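Group 3 allergen SMIPP-S Yv6023A04 (Sarcoptes scabiei type hominis, PDB 3H7O) is a scabies mite inactivated protease paralogue, related to the trypsin-like serine proteases of peptidase family S1 but probably without proteolytic activity of its own. Local coordinates at residues P50-Q56 with K68-S74; A42-F46 with L78-Q83. The protein carries 3 engineered substitutions. One frame throughout, in Å; residues are numbered along the deposited sequence.

Contact 1: residues P50-Q56 with K68-S74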
ATOM      1  N   PRO A  50      14.217  11.026   3.129  1.00 25.80           N
ATOM      2  CA  PRO A  50      12.957  11.526   2.550  1.00 26.20           C
ATOM      3  C   PRO A  50      13.150  12.231   1.205  1.00 26.21           C
ATOM      4  O   PRO A  50      12.342  12.055   0.290  1.00 26.40           O
ATOM      5  CB  PRO A  50      12.452  12.517   3.610  1.00 26.07           C
ATOM      6  CG  PRO A  50      13.056  12.039   4.883  1.00 28.01           C
ATOM      7  CD  PRO A  50      14.415  11.515   4.509  1.00 26.43           C
ATOM      8  N   GLU A  51      14.236  12.989   1.090  1.00 26.41           N
ATOM      9  CA  GLU A  51      14.538  13.778  -0.105  1.00 27.69           C
ATOM     10  C   GLU A  51      14.850  12.925  -1.344  1.00 26.49           C
ATOM     11  O   GLU A  51      14.951  13.450  -2.450  1.00 26.75           O
ATOM     12  CB  GLU A  51      15.685  14.760   0.181  1.00 28.86           C
ATOM     13  CG  GLU A  51      15.334  15.896   1.161  1.00 34.29           C
ATOM     14  CD  GLU A  51      15.183  15.442   2.617  1.00 40.74           C
ATOM     15  OE1 GLU A  51      15.792  14.422   3.017  1.00 38.16           O
ATOM     16  OE2 GLU A  51      14.449  16.121   3.369  1.00 45.34           O
ATOM     17  N   THR A  52      15.002  11.616  -1.153  1.00 26.04           N
ATOM     18  CA  THR A  52      15.233  10.700  -2.270  1.00 25.89           C
ATOM     19  C   THR A  52      13.937  10.086  -2.799  1.00 27.13           C
ATOM     20  O   THR A  52      13.916   9.525  -3.894  1.00 28.51           O
ATOM     21  CB  THR A  52      16.210   9.552  -1.904  1.00 25.69           C
ATOM     22  OG1 THR A  52      15.589   8.659  -0.968  1.00 23.71           O
ATOM     23  CG2 THR A  52      17.492  10.100  -1.325  1.00 23.97           C
ATOM     24  N   ILE A  53      12.861  10.203  -2.024  1.00 26.58           N
ATOM     25  CA  ILE A  53      11.601   9.520  -2.335  1.00 26.64           C
ATOM     26  C   ILE A  53      10.762  10.296  -3.352  1.00 27.00           C
ATOM     27  O   ILE A  53      10.696  11.521  -3.300  1.00 26.22           O
ATOM     28  CB  ILE A  53      10.782   9.236  -1.045  1.00 27.38           C
ATOM     29  CG1 ILE A  53      11.652   8.505  -0.012  1.00 27.99           C
ATOM     30  CG2 ILE A  53       9.498   8.443  -1.367  1.00 25.70           C
ATOM     31  CD1 ILE A  53      11.059   8.437   1.404  1.00 27.16           C
ATOM     32  N   VAL A  54      10.143   9.569  -4.286  1.00 27.08           N
ATOM     33  CA  VAL A  54       9.249  10.167  -5.285  1.00 28.50           C
ATOM     34  C   VAL A  54       7.878   9.493  -5.257  1.00 28.04           C
ATOM     35  O   VAL A  54       7.774   8.260  -5.205  1.00 27.64           O
ATOM     36  CB  VAL A  54       9.848  10.100  -6.731  1.00 28.77           C
ATOM     37  CG1 VAL A  54       8.915  10.739  -7.746  1.00 31.00           C
ATOM     38  CG2 VAL A  54      11.206  10.780  -6.786  1.00 31.80           C
ATOM     39  N   ILE A  55       6.830  10.312  -5.288  1.00 27.88           N
ATOM     40  CA  ILE A  55       5.462   9.815  -5.390  1.00 27.84           C
ATOM     41  C   ILE A  55       4.979   9.957  -6.828  1.00 28.08           C
ATOM     42  O   ILE A  55       4.877  11.073  -7.340  1.00 27.16           O
ATOM     43  CB  ILE A  55       4.480  10.593  -4.461  1.00 27.74           C
ATOM     44  CG1 ILE A  55       4.953  10.584  -2.999  1.00 30.38           C
ATOM     45  CG2 ILE A  55       3.034  10.064  -4.614  1.00 29.10           C
ATOM     46  CD1 ILE A  55       5.076   9.208  -2.373  1.00 30.00           C
ATOM     47  N   GLN A  56       4.685   8.826  -7.465  1.00 27.40           N
ATOM     48  CA  GLN A  56       4.103   8.816  -8.802  1.00 26.88           C
ATOM     49  C   GLN A  56       2.604   8.557  -8.685  1.00 27.18           C
ATOM     50  O   GLN A  56       2.174   7.582  -8.054  1.00 27.46           O
ATOM     51  CB  GLN A  56       4.774   7.763  -9.695  1.00 26.44           C
ATOM     52  CG  GLN A  56       4.276   7.771 -11.154  1.00 28.60           C
ATOM     53  CD  GLN A  56       5.118   6.919 -12.100  1.00 29.76           C
ATOM     54  OE1 GLN A  56       6.078   6.261 -11.692  1.00 29.63           O
ATOM     55  NE2 GLN A  56       4.758   6.936 -13.379  1.00 27.73           N
ATOM     56  N   LYS A  68       1.698  11.849 -13.014  1.00 26.39           N
ATOM     57  CA  LYS A  68       2.479  12.910 -12.374  1.00 27.07           C
ATOM     58  C   LYS A  68       3.468  12.339 -11.362  1.00 26.47           C
ATOM     59  O   LYS A  68       3.295  11.214 -10.884  1.00 25.32           O
ATOM     60  CB  LYS A  68       1.548  13.893 -11.664  1.00 26.69           C
ATOM     61  CG  LYS A  68       0.687  14.720 -12.591  1.00 28.15           C
ATOM     62  CD  LYS A  68      -0.277  15.574 -11.790  1.00 31.73           C
ATOM     63  CE  LYS A  68      -0.765  16.747 -12.615  1.00 35.54           C
ATOM     64  NZ  LYS A  68      -1.674  16.304 -13.704  1.00 38.13           N
ATOM     65  N   SER A  69       4.492  13.122 -11.032  1.00 25.50           N
ATOM     66  CA  SER A  69       5.457  12.737 -10.009  1.00 26.58           C
ATOM     67  C   SER A  69       5.800  13.891  -9.073  1.00 26.80           C
ATOM     68  O   SER A  69       6.123  14.998  -9.519  1.00 26.48           O
ATOM     69  CB  SER A  69       6.723  12.163 -10.643  1.00 26.46           C
ATOM     70  OG  SER A  69       6.439  10.935 -11.292  1.00 28.34           O
ATOM     71  N   ASP A  70       5.723  13.618  -7.774  1.00 25.96           N
ATOM     72  CA  ASP A  70       6.028  14.603  -6.746  1.00 26.31           C
ATOM     73  C   ASP A  70       7.302  14.181  -6.014  1.00 26.05           C
ATOM     74  O   ASP A  70       7.266  13.255  -5.202  1.00 25.61           O
ATOM     75  CB  ASP A  70       4.859  14.704  -5.759  1.00 26.30           C
ATOM     76  CG  ASP A  70       4.953  15.917  -4.852  1.00 27.28           C
ATOM     77  OD1 ASP A  70       6.076  16.399  -4.584  1.00 27.03           O
ATOM     78  OD2 ASP A  70       3.889  16.381  -4.386  1.00 27.44           O
ATOM     79  N   PRO A  71       8.432  14.854  -6.308  1.00 26.07           N
ATOM     80  CA  PRO A  71       9.727  14.550  -5.688  1.00 25.95           C
ATOM     81  C   PRO A  71      10.022  15.399  -4.447  1.00 25.91           C
ATOM     82  O   PRO A  71      11.184  15.725  -4.188  1.00 25.28           O
ATOM     83  CB  PRO A  71      10.709  14.917  -6.792  1.00 25.98           C
ATOM     84  CG  PRO A  71      10.063  16.110  -7.432  1.00 27.05           C
ATOM     85  CD  PRO A  71       8.576  15.834  -7.402  1.00 26.21           C
ATOM     86  N   TYR A  72       8.987  15.763  -3.699  1.00 25.28           N
ATOM     87  CA  TYR A  72       9.160  16.654  -2.556  1.00 26.07           C
ATOM     88  C   TYR A  72       8.717  16.011  -1.244  1.00 25.95           C
ATOM     89  O   TYR A  72       7.973  16.616  -0.471  1.00 25.59           O
ATOM     90  CB  TYR A  72       8.400  17.969  -2.767  1.00 25.23           C
ATOM     91  CG  TYR A  72       8.928  18.871  -3.863  1.00 23.74           C
ATOM     92  CD1 TYR A  72       9.924  19.814  -3.598  1.00 22.26           C
ATOM     93  CD2 TYR A  72       8.403  18.810  -5.152  1.00 23.52           C
ATOM     94  CE1 TYR A  72      10.394  20.666  -4.600  1.00 24.69           C
ATOM     95  CE2 TYR A  72       8.864  19.658  -6.159  1.00 23.83           C
ATOM     96  CZ  TYR A  72       9.861  20.577  -5.875  1.00 24.09           C
ATOM     97  OH  TYR A  72      10.315  21.407  -6.868  1.00 26.24           O
ATOM     98  N   VAL A  73       9.169  14.786  -0.993  1.00 26.01           N
ATOM     99  CA  VAL A  73       8.921  14.153   0.299  1.00 26.18           C
ATOM    100  C   VAL A  73       9.876  14.760   1.336  1.00 26.76           C
ATOM    101  O   VAL A  73      11.095  14.732   1.158  1.00 26.87           O
ATOM    102  CB  VAL A  73       9.057  12.609   0.233  1.00 25.76           C
ATOM    103  CG1 VAL A  73       8.842  11.991   1.613  1.00 26.81           C
ATOM    104  CG2 VAL A  73       8.069  12.024  -0.777  1.00 24.36           C
ATOM    105  N   SER A  74       9.309  15.304   2.413  1.00 26.46           N
ATOM    106  CA  SER A  74      10.081  16.007   3.439  1.00 26.70           C
ATOM    107  C   SER A  74      10.275  15.213   4.735  1.00 26.64           C
ATOM    108  O   SER A  74      11.246  15.436   5.458  1.00 25.65           O
ATOM    109  CB  SER A  74       9.433  17.358   3.756  1.00 27.47           C
ATOM    110  OG  SER A  74       8.089  17.185   4.177  1.00 28.03           O
TER
HETATM  111  O   HOH W   1      11.542  13.528  -2.004  1.00 25.99           O
HETATM  112  O   HOH W   2       8.165   8.912 -11.552  1.00 41.83           O
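Val73 places CG1 anti to its backbone N (chi1 178°). This leaves CG2 beside the N, facing Ile53 and Ile55. CG2 lies 3.9 Å from Ile53 CB and 4.1 Å from Ile55 CG1. Ile55 sends that CG1 branch anti to its own carbonyl carbon (chi1 -55°), and it meets Val73 at about a right angle. Pro50 packs on the other branch of Val73, with its CB 4.2 Å from Val73 CG1.

Residues 54-56 and 68-70 run antiparallel as the arms of a beta hairpin. The hairpin belongs to the six-stranded antiparallel barrel, one of the two barrels of the trypsin fold. Ile55 and Asp70 form a hydrogen-bonded pair. The bond from Asp70 N to Ile55 O is short, at 2.7 Å. The return bond from Ile55 N to Asp70 O is nearly straight at the hydrogen (178°), although the donor sits well above the carbonyl plane.

Gln56 and Ser69 follow as a non-hydrogen-bonded pair, with their side chains on the opposite face. Ser69 OG lies 3.8 Å from Gln56 CG. Gln56 OE1 accepts from Arg18, and its NE2 donates to the carbonyl oxygens of Leu62 and Pro66. At Pro71 and Tyr72 strand 68-78 is interrupted, and a water bridges the two segments. It accepts from Val73 N at 2.9 Å and lies close to the carbonyl oxygens of Pro50 and Ile53.

Contact 2: residues A42-F46 with L78-Q83. Engineered in segment 78-83: Gln83 (natural residue Asn).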
ATOM      1  N   ALA A  42       5.891   0.631   5.876  1.00 26.88           N
ATOM      2  CA  ALA A  42       7.105   1.132   6.519  1.00 26.80           C
ATOM      3  C   ALA A  42       8.403   0.522   5.976  1.00 27.31           C
ATOM      4  O   ALA A  42       9.418   1.219   5.884  1.00 27.05           O
ATOM      5  CB  ALA A  42       7.025   0.964   8.031  1.00 26.32           C
ATOM      6  N   HIS A  43       8.386  -0.761   5.612  1.00 27.03           N
ATOM      7  CA  HIS A  43       9.645  -1.420   5.238  1.00 28.77           C
ATOM      8  C   HIS A  43      10.288  -0.865   3.959  1.00 28.67           C
ATOM      9  O   HIS A  43      11.498  -0.970   3.776  1.00 28.30           O
ATOM     10  CB  HIS A  43       9.543  -2.959   5.246  1.00 28.62           C
ATOM     11  CG  HIS A  43       8.766  -3.544   4.108  1.00 29.32           C
ATOM     12  ND1 HIS A  43       9.295  -3.695   2.844  1.00 31.15           N
ATOM     13  CD2 HIS A  43       7.517  -4.064   4.056  1.00 30.21           C
ATOM     14  CE1 HIS A  43       8.397  -4.263   2.059  1.00 29.02           C
ATOM     15  NE2 HIS A  43       7.312  -4.500   2.771  1.00 31.23           N
ATOM     16  N   CYS A  44       9.468  -0.248   3.109  1.00 29.64           N
ATOM     17  CA  CYS A  44       9.930   0.399   1.880  1.00 31.23           C
ATOM     18  C   CYS A  44      10.686   1.708   2.133  1.00 29.86           C
ATOM     19  O   CYS A  44      11.566   2.083   1.351  1.00 30.20           O
ATOM     20  CB  CYS A  44       8.740   0.684   0.952  1.00 32.78           C
ATOM     21  SG  CYS A  44       7.694  -0.745   0.539  1.00 38.67           S
ATOM     22  N   VAL A  45      10.353   2.397   3.225  1.00 28.22           N
ATOM     23  CA  VAL A  45      10.795   3.784   3.420  1.00 27.20           C
ATOM     24  C   VAL A  45      11.500   4.101   4.747  1.00 27.96           C
ATOM     25  O   VAL A  45      12.124   5.157   4.871  1.00 27.88           O
ATOM     26  CB  VAL A  45       9.617   4.797   3.214  1.00 27.27           C
ATOM     27  CG1 VAL A  45       9.060   4.705   1.797  1.00 24.74           C
ATOM     28  CG2 VAL A  45       8.505   4.581   4.252  1.00 25.74           C
ATOM     29  N   PHE A  46      11.415   3.197   5.722  1.00 28.50           N
ATOM     30  CA  PHE A  46      11.880   3.488   7.087  1.00 28.89           C
ATOM     31  C   PHE A  46      13.337   3.947   7.181  1.00 28.40           C
ATOM     32  O   PHE A  46      13.678   4.744   8.053  1.00 28.26           O
ATOM     33  CB  PHE A  46      11.618   2.305   8.031  1.00 29.46           C
ATOM     34  CG  PHE A  46      12.640   1.208   7.940  1.00 29.08           C
ATOM     35  CD1 PHE A  46      13.619   1.074   8.921  1.00 29.90           C
ATOM     36  CD2 PHE A  46      12.618   0.302   6.881  1.00 29.35           C
ATOM     37  CE1 PHE A  46      14.569   0.058   8.846  1.00 30.19           C
ATOM     38  CE2 PHE A  46      13.562  -0.715   6.794  1.00 30.26           C
ATOM     39  CZ  PHE A  46      14.540  -0.838   7.776  1.00 29.17           C
ATOM     40  N   LEU A  78       6.789   7.108  11.239  1.00 28.60           N
ATOM     41  CA  LEU A  78       6.656   5.696  11.597  1.00 30.04           C
ATOM     42  C   LEU A  78       5.934   5.548  12.937  1.00 31.97           C
ATOM     43  O   LEU A  78       5.913   6.478  13.750  1.00 30.98           O
ATOM     44  CB  LEU A  78       8.038   5.027  11.663  1.00 30.06           C
ATOM     45  CG  LEU A  78       8.963   5.129  10.440  1.00 30.16           C
ATOM     46  CD1 LEU A  78      10.371   4.663  10.786  1.00 31.28           C
ATOM     47  CD2 LEU A  78       8.417   4.355   9.240  1.00 29.73           C
ATOM     48  N   SER A  79       5.331   4.380  13.157  1.00 32.83           N
ATOM     49  CA  SER A  79       4.657   4.083  14.419  1.00 33.93           C
ATOM     50  C   SER A  79       5.215   2.800  15.030  1.00 33.95           C
ATOM     51  O   SER A  79       4.616   1.728  14.902  1.00 32.66           O
ATOM     52  CB  SER A  79       3.140   3.976  14.217  1.00 33.97           C
ATOM     53  OG  SER A  79       2.480   3.730  15.449  1.00 36.91           O
ATOM     54  N   PHE A  80       6.370   2.925  15.682  1.00 34.03           N
ATOM     55  CA  PHE A  80       7.051   1.797  16.328  1.00 34.62           C
ATOM     56  C   PHE A  80       7.297   0.642  15.354  1.00 33.49           C
ATOM     57  O   PHE A  80       7.035  -0.521  15.679  1.00 33.20           O
ATOM     58  CB  PHE A  80       6.268   1.301  17.560  1.00 35.64           C
ATOM     59  CG  PHE A  80       6.003   2.367  18.595  1.00 39.85           C
ATOM     60  CD1 PHE A  80       6.856   2.522  19.686  1.00 41.56           C
ATOM     61  CD2 PHE A  80       4.886   3.199  18.492  1.00 41.89           C
ATOM     62  CE1 PHE A  80       6.612   3.501  20.654  1.00 43.26           C
ATOM     63  CE2 PHE A  80       4.632   4.180  19.451  1.00 44.45           C
ATOM     64  CZ  PHE A  80       5.498   4.332  20.535  1.00 43.51           C
ATOM     65  N   TYR A  81       7.791   0.965  14.158  1.00 32.66           N
ATOM     66  CA  TYR A  81       8.114  -0.061  13.171  1.00 31.95           C
ATOM     67  C   TYR A  81       9.227  -0.968  13.679  1.00 31.70           C
ATOM     68  O   TYR A  81      10.249  -0.495  14.172  1.00 32.22           O
ATOM     69  CB  TYR A  81       8.507   0.548  11.819  1.00 31.09           C
ATOM     70  CG  TYR A  81       8.992  -0.488  10.830  1.00 30.46           C
ATOM     71  CD1 TYR A  81       8.131  -1.479  10.354  1.00 29.90           C
ATOM     72  CD2 TYR A  81      10.312  -0.496  10.386  1.00 33.23           C
ATOM     73  CE1 TYR A  81       8.569  -2.439   9.455  1.00 29.35           C
ATOM     74  CE2 TYR A  81      10.759  -1.456   9.484  1.00 32.42           C
ATOM     75  CZ  TYR A  81       9.877  -2.420   9.025  1.00 31.09           C
ATOM     76  OH  TYR A  81      10.302  -3.375   8.136  1.00 34.66           O
ATOM     77  N   ARG A  82       9.016  -2.273  13.554  1.00 31.88           N
ATOM     78  CA  ARG A  82       9.976  -3.261  14.022  1.00 31.96           C
ATOM     79  C   ARG A  82      10.589  -3.996  12.836  1.00 32.04           C
ATOM     80  O   ARG A  82       9.929  -4.798  12.180  1.00 31.25           O
ATOM     81  CB  ARG A  82       9.311  -4.240  14.997  1.00 32.38           C
ATOM     82  CG  ARG A  82       8.523  -3.570  16.133  1.00 33.73           C
ATOM     83  CD  ARG A  82       9.429  -2.761  17.053  1.00 37.96           C
ATOM     84  NE  ARG A  82      10.360  -3.611  17.791  1.00 42.28           N
ATOM     85  CZ  ARG A  82      11.540  -3.212  18.260  1.00 45.80           C
ATOM     86  NH1 ARG A  82      11.957  -1.967  18.064  1.00 47.40           N
ATOM     87  NH2 ARG A  82      12.311  -4.066  18.922  1.00 45.96           N
ATOM     88  N   GLN A  83      11.859  -3.703  12.577  1.00 32.06           N
ATOM     89  CA  GLN A  83      12.608  -4.236  11.440  1.00 33.10           C
ATOM     90  C   GLN A  83      12.585  -5.766  11.323  1.00 32.63           C
ATOM     91  O   GLN A  83      12.340  -6.304  10.241  1.00 31.70           O
ATOM     92  CB  GLN A  83      14.058  -3.753  11.541  1.00 34.60           C
ATOM     93  CG  GLN A  83      14.831  -3.725  10.238  1.00 38.30           C
ATOM     94  CD  GLN A  83      16.206  -3.100  10.401  1.00 40.58           C
ATOM     95  OE1 GLN A  83      16.505  -2.481  11.425  1.00 41.40           O
ATOM     96  NE2 GLN A  83      17.049  -3.258   9.389  1.00 43.65           N
TER
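Tyr81 packs against Ala42, His43 and Phe46. The methyl of Ala42 sits over one face of the Tyr81 ring as a CH-pi contact. Its CB is 3.9 Å from the ring centroid, displaced toward the CD1 side. The Tyr81 hydroxyl runs on to the next residue, with OH 3.0 Å from His43 CB, a tight approach to carbon. On the other flank Tyr81 CE2 stands over the centre of the Phe46 ring, 3.6 Å from Phe46 CG. The two rings are oblique, with planes at 53°.

The Phe46 ring takes the position between its backbone N and carbonyl carbon (chi1 81°), which turns its face to Tyr81. Phe46 CZ then lies 3.8 Å from Gln83 CG, a residue engineered from Asn. Leu78 packs its two methyls on the CB atoms of Ala42 and Phe46. Its CD2 is 3.9 Å from Ala42 CB, and its CD1 is 3.8 Å from Phe46 CB.

Further out, Ala42 O accepts from both Val45 N and Phe46 N, which keeps the turn compact. The Gln83 backbone N lies over the face of Tyr81 opposite Ala42. His43 belongs to the Ala-Ala-His-Cys signature of the family, consistent with the histidine position of the catalytic triad. Its backbone N bonds to Asp89, which probably matches the triad aspartate. Its side chain also touches Ala183, which probably lies where active trypsin-like proteases have their serine.

Cys44 ties helix 42-45 to strand 26-32 through its disulfide with Cys28. Val45 packs on strands 14-19 and 91-95, and Leu78 touches Ala91 of the latter strand.

The segments come in the order 42-46, 50-56, 68-74, 78-83, so contact 1 is nested inside the loop closed by contact 2. Their centres are about 18 Å apart. Strand 68-78 runs between them: contact 1 uses its first part, and contact 2 begins at its last residue, Leu78. Helix 42-45 likewise leads along the chain into strand 54-57. The two contacts also touch, where Ile53 CD1 lies 4.3 Å from Val45 CG1. Contact 1 joins two adjacent strands inside the barrel. Contact 2 lies beside the barrel, where the helix carrying the family's histidine position meets the loop between strands 68-78 and 91-95.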